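Local coordinates for accelerated-cell-death 11 (Arabidopsis thaliana, PDB 4NT1), which transfers ceramide-1-phosphate and phytoceramide-1-phosphate selectively between membranes, using the all-helical fold of the glycolipid transfer protein family, at residues A[162-165]-A[166-170]. Residues are numbered along the deposited sequence; the frame is centred on the assembly and turned at random.
Sequences RAHL and LNMLK
The amide of M168 bonds to the carbonyl oxygen of H164 (N to O 2.9 Å), one of four successive i to i+4 bonds along R162 to L169. L166 N to R162 O is the straightest of them, with an N-H...O angle of 165°, whereas L169 N to L165 O is the most bent at 141°. Beyond them the chain closes in a Schellman motif: K170 takes a positive phi, and its amide reaches back to the carbonyl oxygen of N167 (N to O 3.1 Å). Outside this ladder, the guanidinium of R162 forms a salt bridge with E173 and a hydrogen bond to the backbone oxygen of I119.

Beyond the backbone bonds, H164 and M168 pair as a worked case of an i to i+4 CH-pi contact. The methionine chain bends at its last torsion (chi3 -92°) and lays its methyl over the middle of the imidazole, CE lying 3.9 Å from the ring centroid. SD follows over the same face at 4.5 Å from that centroid, a Met-aromatic approach. The same methyl sits against L165, with M168 CE 3.4 Å from L165 CA and 4.0 Å from L165 CD1, the two side chains meeting nearly at right angles. Further along, L165 CG packs against L169 CD1 at 3.9 Å; L165 touches C50 and L169 touches L47, both on helix 34-51, while L166 meets A176 of helix 173-199. M168 thus links an exposed imidazole to a buried leucine, and the chemistry implies a helix docked by leucines and by R162's buried, doubly held guanidinium.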
loop_
_atom_site.group_PDB
_atom_site.type_symbol
_atom_site.label_atom_id
_atom_site.label_comp_id
_atom_site.label_asym_id
_atom_site.label_seq_id
_atom_site.Cartn_x
_atom_site.Cartn_y
_atom_site.Cartn_z
ATOM N N ARG A 162 -7.334 11.149 15.442
ATOM C CA ARG A 162 -6.321 11.651 14.528
ATOM C C ARG A 162 -5.074 12.051 15.312
ATOM O O ARG A 162 -3.946 11.737 14.920
ATOM C CB ARG A 162 -6.893 12.821 13.730
ATOM C CG ARG A 162 -5.927 13.493 12.784
ATOM C CD ARG A 162 -6.654 14.621 12.068
ATOM N NE ARG A 162 -5.761 15.446 11.262
ATOM C CZ ARG A 162 -5.942 15.699 9.969
ATOM N NH1 ARG A 162 -7.000 15.195 9.321
ATOM N NH2 ARG A 162 -5.064 16.461 9.329
ATOM N N ALA A 163 -5.283 12.710 16.447
ATOM C CA ALA A 163 -4.182 13.104 17.315
ATOM C C ALA A 163 -3.394 11.906 17.839
ATOM O O ALA A 163 -2.170 11.954 17.946
ATOM C CB ALA A 163 -4.693 13.955 18.474
ATOM N N HIS A 164 -4.101 10.836 18.176
ATOM C CA HIS A 164 -3.455 9.634 18.678
ATOM C C HIS A 164 -2.620 8.966 17.581
ATOM O O HIS A 164 -1.520 8.487 17.843
ATOM C CB HIS A 164 -4.488 8.649 19.237
ATOM C CG HIS A 164 -3.876 7.448 19.884
ATOM N ND1 HIS A 164 -4.542 6.250 20.018
ATOM C CD2 HIS A 164 -2.649 7.260 20.427
ATOM C CE1 HIS A 164 -3.755 5.375 20.618
ATOM N NE2 HIS A 164 -2.598 5.961 20.872
ATOM N N LEU A 165 -3.135 8.948 16.353
ATOM C CA LEU A 165 -2.371 8.380 15.233
ATOM C C LEU A 165 -1.064 9.143 15.031
ATOM O O LEU A 165 0.005 8.547 14.854
ATOM C CB LEU A 165 -3.189 8.369 13.938
ATOM C CG LEU A 165 -2.419 7.886 12.701
ATOM C CD1 LEU A 165 -2.054 6.419 12.846
ATOM C CD2 LEU A 165 -3.181 8.123 11.391
ATOM N N LEU A 166 -1.139 10.467 15.054
ATOM C CA LEU A 166 0.066 11.266 14.899
ATOM C C LEU A 166 1.043 10.965 16.033
ATOM O O LEU A 166 2.253 10.940 15.836
ATOM C CB LEU A 166 -0.278 12.755 14.839
ATOM C CG LEU A 166 -1.158 13.143 13.653
ATOM C CD1 LEU A 166 -1.285 14.662 13.541
ATOM C CD2 LEU A 166 -0.612 12.559 12.361
ATOM N N ASN A 167 0.518 10.727 17.228
ATOM C CA ASN A 167 1.365 10.381 18.361
ATOM C C ASN A 167 2.093 9.060 18.123
ATOM O O ASN A 167 3.289 8.939 18.392
ATOM C CB ASN A 167 0.544 10.318 19.648
ATOM C CG ASN A 167 1.400 10.056 20.870
ATOM O OD1 ASN A 167 2.099 10.947 21.353
ATOM N ND2 ASN A 167 1.347 8.831 21.380
ATOM N N MET A 168 1.363 8.075 17.612
ATOM C CA MET A 168 1.932 6.772 17.285
ATOM C C MET A 168 3.017 6.895 16.220
ATOM O O MET A 168 3.975 6.116 16.207
ATOM C CB MET A 168 0.845 5.824 16.782
ATOM C CG MET A 168 -0.133 5.349 17.840
ATOM S SD MET A 168 -1.348 4.225 17.130
ATOM C CE MET A 168 -2.659 5.337 16.678
ATOM N N LEU A 169 2.863 7.867 15.327
ATOM C CA LEU A 169 3.830 8.083 14.248
ATOM C C LEU A 169 4.924 9.089 14.626
ATOM O O LEU A 169 5.808 9.383 13.825
ATOM C CB LEU A 169 3.120 8.548 12.978
ATOM C CG LEU A 169 1.971 7.643 12.530
ATOM C CD1 LEU A 169 1.184 8.298 11.405
ATOM C CD2 LEU A 169 2.489 6.269 12.129
ATOM N N LYS A 170 4.847 9.620 15.839
ATOM C CA LYS A 170 5.884 10.509 16.354
ATOM C C LYS A 170 6.026 11.798 15.538
ATOM O O LYS A 170 7.139 12.257 15.296
ATOM C CB LYS A 170 7.231 9.774 16.390
ATOM C CG LYS A 170 7.196 8.435 17.115
ATOM C CD LYS A 170 6.926 8.625 18.598
ATOM C CE LYS A 170 6.938 7.297 19.346
ATOM N NZ LYS A 170 6.763 7.482 20.818
#